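Local atomic coordinates of gamma-glutamyl-gamma-aminobutyraldehyde dehydrogenase (Burkholderia cenocepacia, PDB entry 4LIH), a protein that probably oxidises aldehydes such as gamma-glutamyl-gamma-aminobutyraldehyde to carboxylic acids, with NAD or NADP as electron acceptor, as a member of the aldehyde dehydrogenase family. Residues A248-T253 with W272-G277; W175-L180 with G306-A311. All coordinates share one frame; numbering follows the deposited sequence. Where two conformers were deposited one is given.

Contact 1 (A248-T253 with W272-G277)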
loop_
_atom_site.group_PDB
_atom_site.type_symbol
_atom_site.label_atom_id
_atom_site.label_comp_id
_atom_site.label_asym_id
_atom_site.label_seq_id
_atom_site.Cartn_x
_atom_site.Cartn_y
_atom_site.Cartn_z
ATOM N N ALA A 248 13.010 19.782 -11.836
ATOM C CA ALA A 248 13.693 19.153 -10.684
ATOM C C ALA A 248 15.132 19.660 -10.603
ATOM O O ALA A 248 15.875 19.527 -11.571
ATOM C CB ALA A 248 13.687 17.630 -10.846
ATOM N N PHE A 249 15.506 20.253 -9.454
ATOM C CA PHE A 249 16.759 20.972 -9.260
ATOM C C PHE A 249 17.431 20.472 -7.985
ATOM O O PHE A 249 16.781 20.178 -6.983
ATOM C CB PHE A 249 16.464 22.483 -9.165
ATOM C CG PHE A 249 17.630 23.338 -8.718
ATOM C CD1 PHE A 249 18.529 23.806 -9.621
ATOM C CD2 PHE A 249 17.779 23.712 -7.387
ATOM C CE1 PHE A 249 19.589 24.597 -9.243
ATOM C CE2 PHE A 249 18.825 24.515 -6.993
ATOM C CZ PHE A 249 19.748 24.960 -7.927
ATOM N N THR A 250 18.745 20.331 -8.049
ATOM C CA THR A 250 19.564 20.120 -6.873
ATOM C C THR A 250 20.641 21.151 -6.983
ATOM O O THR A 250 21.243 21.264 -8.046
ATOM C CB THR A 250 20.188 18.721 -6.804
ATOM O OG1 THR A 250 19.150 17.732 -6.763
ATOM C CG2 THR A 250 21.072 18.546 -5.535
ATOM N N GLY A 251 20.888 21.897 -5.892
ATOM C CA GLY A 251 21.819 23.032 -5.909
ATOM C C GLY A 251 21.690 23.909 -4.678
ATOM O O GLY A 251 21.227 23.449 -3.656
ATOM N N SER A 252 22.107 25.164 -4.791
ATOM C CA SER A 252 22.024 26.140 -3.676
ATOM C C SER A 252 20.641 26.806 -3.577
ATOM O O SER A 252 19.820 26.687 -4.470
ATOM C CB SER A 252 23.066 27.241 -3.848
ATOM O OG SER A 252 22.632 28.239 -4.769
ATOM N N THR A 253 20.431 27.573 -2.518
ATOM C CA THR A 253 19.105 28.102 -2.201
ATOM C C THR A 253 18.722 29.335 -3.017
ATOM O O THR A 253 17.548 29.525 -3.341
ATOM C CB THR A 253 19.045 28.354 -0.702
ATOM O OG1 THR A 253 19.453 27.153 -0.048
ATOM C CG2 THR A 253 17.666 28.694 -0.248
ATOM N N TRP A 272 10.562 21.166 -7.940
ATOM C CA TRP A 272 11.043 20.250 -6.929
ATOM C C TRP A 272 12.524 20.477 -6.655
ATOM O O TRP A 272 13.355 20.297 -7.551
ATOM C CB TRP A 272 10.832 18.806 -7.387
ATOM C CG TRP A 272 9.425 18.420 -7.565
ATOM C CD1 TRP A 272 8.738 18.322 -8.748
ATOM C CD2 TRP A 272 8.491 18.133 -6.530
ATOM N NE1 TRP A 272 7.451 17.953 -8.499
ATOM C CE2 TRP A 272 7.280 17.808 -7.145
ATOM C CE3 TRP A 272 8.581 18.090 -5.120
ATOM C CZ2 TRP A 272 6.140 17.479 -6.418
ATOM C CZ3 TRP A 272 7.452 17.744 -4.385
ATOM C CH2 TRP A 272 6.236 17.452 -5.046
ATOM N N LEU A 273 12.853 20.835 -5.412
ATOM C CA LEU A 273 14.207 21.261 -5.079
ATOM C C LEU A 273 14.846 20.358 -4.034
ATOM O O LEU A 273 14.221 19.980 -3.067
ATOM C CB LEU A 273 14.238 22.700 -4.537
ATOM C CG LEU A 273 13.448 23.788 -5.266
ATOM C CD1 LEU A 273 13.521 25.073 -4.433
ATOM C CD2 LEU A 273 13.920 23.980 -6.717
ATOM N N GLU A 274 16.131 20.090 -4.223
ATOM C CA GLU A 274 16.978 19.424 -3.234
ATOM C C GLU A 274 18.105 20.439 -3.036
ATOM O O GLU A 274 18.779 20.838 -3.996
ATOM C CB GLU A 274 17.534 18.093 -3.794
ATOM C CG GLU A 274 16.551 16.947 -3.987
ATOM C CD GLU A 274 16.292 16.103 -2.751
ATOM O OE1 GLU A 274 15.289 15.393 -2.725
ATOM O OE2 GLU A 274 17.093 16.130 -1.807
ATOM N N LEU A 275 18.272 20.922 -1.808
ATOM C CA LEU A 275 19.128 22.083 -1.545
ATOM C C LEU A 275 20.182 21.674 -0.522
ATOM O O LEU A 275 20.401 20.472 -0.345
ATOM C CB LEU A 275 18.271 23.256 -1.097
ATOM C CG LEU A 275 17.115 23.620 -2.046
ATOM C CD1 LEU A 275 16.234 24.721 -1.437
ATOM C CD2 LEU A 275 17.697 24.058 -3.388
ATOM N N GLY A 276 20.779 22.648 0.148
ATOM C CA GLY A 276 21.910 22.412 1.046
ATOM C C GLY A 276 21.494 22.006 2.459
ATOM O O GLY A 276 20.291 21.805 2.746
ATOM N N GLY A 277 22.487 21.894 3.327
ATOM C CA GLY A 277 22.265 21.420 4.696
ATOM C C GLY A 277 23.356 21.894 5.634
ATOM O O GLY A 277 24.325 22.499 5.184
#
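In the beta-alpha-beta unit made by strand 246-250, helix 253-266 and strand 270-274, Phe249 pairs with Leu273 between two parallel strands. The short segment axes approach to 4.7 Å at an angle of 15°. The ladder alternates as parallel pairing requires: Phe249 N donates to Trp272 O (2.9 Å), Phe249 O accepts from Glu274 N (2.8 Å), and Gly251 N reaches Glu274 O (3.0 Å), carrying the pairing one residue past the end of strand 246-250. On one face, the Phe249 side chain meets two leucine methyls: Leu273 CD2 lies 3.8 Å from Phe249 CB, while Leu275 CD2 comes in the ring plane against the edge atom CE2. Leu268 of a second subunit packs on Leu273 and Leu275. On the other face, Thr250 and Glu274 run side by side, with Thr250 OG1 3.4 Å from Glu274 CB. The Thr250 hydroxyl is hydrogen-bonded to Lys185. Glu274 bends at its second torsion (chi2 -85°), which turns the carboxylate away from strand 246-250, and OE1 receives a weak bond from Asp484 N. Glu274 is the predicted active-site glutamate, placed at the carboxyl end of its strand, where Rossmann-type parallel sheets commonly carry their functional groups.

Contact 2 (W175-L180 with G306-A311). With MES (2-(N-morpholino)-ethanesulfonic acid), chain I.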
loop_
_atom_site.group_PDB
_atom_site.type_symbol
_atom_site.label_atom_id
_atom_site.label_comp_id
_atom_site.label_asym_id
_atom_site.label_seq_id
_atom_site.Cartn_x
_atom_site.Cartn_y
_atom_site.Cartn_z
ATOM N N TRP A 175 27.356 19.822 -9.590
ATOM C CA TRP A 175 28.668 19.293 -9.975
ATOM C C TRP A 175 29.298 18.400 -8.939
ATOM O O TRP A 175 30.385 17.853 -9.181
ATOM C CB TRP A 175 29.631 20.470 -10.267
ATOM C CG TRP A 175 29.637 21.557 -9.164
ATOM C CD1 TRP A 175 28.965 22.750 -9.207
ATOM C CD2 TRP A 175 30.328 21.538 -7.910
ATOM N NE1 TRP A 175 29.173 23.451 -8.056
ATOM C CE2 TRP A 175 30.014 22.744 -7.243
ATOM C CE3 TRP A 175 31.163 20.618 -7.273
ATOM C CZ2 TRP A 175 30.544 23.072 -5.986
ATOM C CZ3 TRP A 175 31.707 20.949 -6.018
ATOM C CH2 TRP A 175 31.381 22.162 -5.384
ATOM N N ASN A 176 28.697 18.286 -7.755
ATOM C CA ASN A 176 29.381 17.511 -6.700
ATOM C C ASN A 176 29.227 16.008 -6.916
ATOM O O ASN A 176 30.161 15.224 -6.603
ATOM C CB ASN A 176 28.974 17.943 -5.290
ATOM C CG ASN A 176 27.493 17.764 -5.021
ATOM O OD1 ASN A 176 26.655 17.845 -5.936
ATOM N ND2 ASN A 176 27.159 17.440 -3.774
ATOM N N PHE A 177 28.069 15.608 -7.446
ATOM C CA PHE A 177 27.793 14.228 -7.848
ATOM C C PHE A 177 27.128 14.250 -9.219
ATOM O O PHE A 177 25.916 13.959 -9.304
ATOM C CB PHE A 177 26.857 13.496 -6.846
ATOM C CG PHE A 177 27.482 13.256 -5.516
ATOM C CD1 PHE A 177 28.226 12.124 -5.289
ATOM C CD2 PHE A 177 27.388 14.227 -4.514
ATOM C CE1 PHE A 177 28.859 11.936 -4.082
ATOM C CE2 PHE A 177 28.031 14.025 -3.294
ATOM C CZ PHE A 177 28.780 12.907 -3.099
ATOM N N PRO A 178 27.887 14.595 -10.284
ATOM C CA PRO A 178 27.250 14.855 -11.573
ATOM C C PRO A 178 26.437 13.689 -12.102
ATOM O O PRO A 178 25.260 13.860 -12.350
ATOM C CB PRO A 178 28.419 15.206 -12.522
ATOM C CG PRO A 178 29.529 15.609 -11.590
ATOM C CD PRO A 178 29.341 14.862 -10.316
ATOM N N ILE A 179 27.038 12.531 -12.285
ATOM C CA ILE A 179 26.276 11.428 -12.863
ATOM C C ILE A 179 25.207 10.881 -11.901
ATOM O O ILE A 179 24.089 10.535 -12.327
ATOM C CB ILE A 179 27.158 10.299 -13.456
ATOM C CG1 ILE A 179 26.283 9.454 -14.424
ATOM C CG2 ILE A 179 27.828 9.466 -12.371
ATOM C CD1 ILE A 179 27.007 8.228 -14.923
ATOM N N LEU A 180 25.519 10.890 -10.612
ATOM C CA LEU A 180 24.671 10.268 -9.615
ATOM C C LEU A 180 23.396 11.088 -9.380
ATOM O O LEU A 180 22.280 10.538 -9.396
ATOM C CB LEU A 180 25.489 10.007 -8.354
ATOM C CG LEU A 180 24.832 9.354 -7.137
ATOM C CD1 LEU A 180 23.948 10.341 -6.387
ATOM C CD2 LEU A 180 24.067 8.126 -7.587
ATOM N N GLY A 306 33.875 17.146 1.311
ATOM C CA GLY A 306 32.867 17.965 2.055
ATOM C C GLY A 306 31.830 18.581 1.143
ATOM O O GLY A 306 30.974 19.319 1.594
ATOM N N GLU A 307 31.921 18.253 -0.144
ATOM C CA GLU A 307 31.032 18.792 -1.192
ATOM C C GLU A 307 29.866 17.829 -1.272
ATOM O O GLU A 307 29.683 17.067 -2.209
ATOM C CB GLU A 307 31.709 18.929 -2.554
ATOM C CG GLU A 307 32.937 19.836 -2.547
ATOM C CD GLU A 307 33.809 19.779 -3.783
ATOM O OE1 GLU A 307 34.529 20.796 -4.011
ATOM O OE2 GLU A 307 33.817 18.771 -4.535
ATOM N N MET A 308 29.067 17.894 -0.249
ATOM C CA MET A 308 27.986 16.936 -0.041
ATOM C C MET A 308 26.910 17.728 0.667
ATOM O O MET A 308 27.157 18.295 1.744
ATOM C CB MET A 308 28.411 15.815 0.870
ATOM C CG MET A 308 29.273 14.737 0.260
ATOM S SD MET A 308 29.340 13.311 1.379
ATOM C CE MET A 308 30.272 13.983 2.754
ATOM N N CYS A 309 25.720 17.751 0.097
ATOM C CA CYS A 309 24.665 18.531 0.717
ATOM C C CYS A 309 24.342 17.995 2.139
ATOM O O CYS A 309 23.953 18.771 3.095
ATOM C CB CYS A 309 23.446 18.477 -0.172
ATOM S SG CYS A 309 23.642 19.431 -1.712
ATOM N N THR A 310 24.441 16.665 2.256
ATOM C CA THR A 310 24.150 15.973 3.549
ATOM C C THR A 310 25.383 15.844 4.443
ATOM O O THR A 310 25.358 15.066 5.408
ATOM C CB THR A 310 23.642 14.528 3.396
ATOM O OG1 THR A 310 24.539 13.776 2.545
ATOM C CG2 THR A 310 22.251 14.475 2.878
ATOM N N ALA A 311 26.435 16.617 4.186
ATOM C CA ALA A 311 27.666 16.471 4.978
ATOM C C ALA A 311 27.359 16.618 6.495
ATOM O O ALA A 311 26.591 17.484 6.891
ATOM C CB ALA A 311 28.707 17.508 4.543
HETATM O O1 MES I . 27.006 9.163 -0.726
HETATM C C2 MES I . 25.613 8.867 -0.961
HETATM C C3 MES I . 24.840 9.979 -1.674
HETATM N N4 MES I . 25.074 11.291 -1.055
HETATM C C5 MES I . 26.528 11.566 -1.113
HETATM C C6 MES I . 27.319 10.515 -0.346
HETATM C C7 MES I . 24.163 12.331 -1.649
HETATM C C8 MES I . 24.820 13.588 -2.252
HETATM S S MES I . 24.423 15.024 -1.505
HETATM O O1S MES I . 23.053 15.360 -1.982
HETATM O O2S MES I . 25.304 16.130 -1.940
HETATM O O3S MES I . 24.262 14.951 -0.058
#
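Sulfonate oxygen O2S of a bound MES molecule is gripped from both segments, by Asn176 ND2 at 2.9 Å and by Cys309 N at 2.6 Å. The bond from Cys309 is nearly straight (168° at the hydrogen), whereas that from Asn176 is clearly more bent. One side-chain amide and one backbone N-H converging on a single oxygen match the oxyanion hole of aldehyde dehydrogenases, in which the cysteine is the nucleophile; Cys309 probably has that role here. Oxygen O2S would then sit where the substrate's oxyanion is expected; MES itself is probably from the crystallisation liquor. A second sulfonate oxygen, O3S, accepts a bond from Thr310 N at 2.9 Å.

Asn176 ND2 also donates to Glu307 O at 3.0 Å. That acceptor lies in the amide plane of Asn176, but the donor stands 52° out of the carbonyl plane of Glu307, clear of a lone-pair direction. These two bonds fix the rotation of the amide, and Asn304 ND2 also binds Glu307 O. Phe177 lies beside the ligand, its CZ 3.3 Å from MES C5, and its edge meets Met308 CG in the ring plane. Elsewhere in the contact, the Glu307 chain is extended beyond CG and brings its carboxylate to the six-membered edge of Trp175. The indole and carboxylate planes are 80° apart, and Trp175 CZ3 sits 3.3 Å from Glu307 CD.

Along the chain the segments come in the order 175-180, 248-253, 272-277, 306-311, so contact 1 is nested inside the loop closed by contact 2. Their centres are 11 Å apart, and they touch where Leu275 O packs 3.6 Å from Cys309 CB. Strand 157-172, which leads toward Trp175, pairs with strand 246-250 in one sheet; residues 306-311 precede strand 314-318 of the other sheet. Helix 178-191, begun in contact 2, packs over the Thr250 and Glu274 face of contact 1. The side chains of Cys309 and Glu274 are about 7 Å apart, which is consistent with one active site assembled between the two sheets.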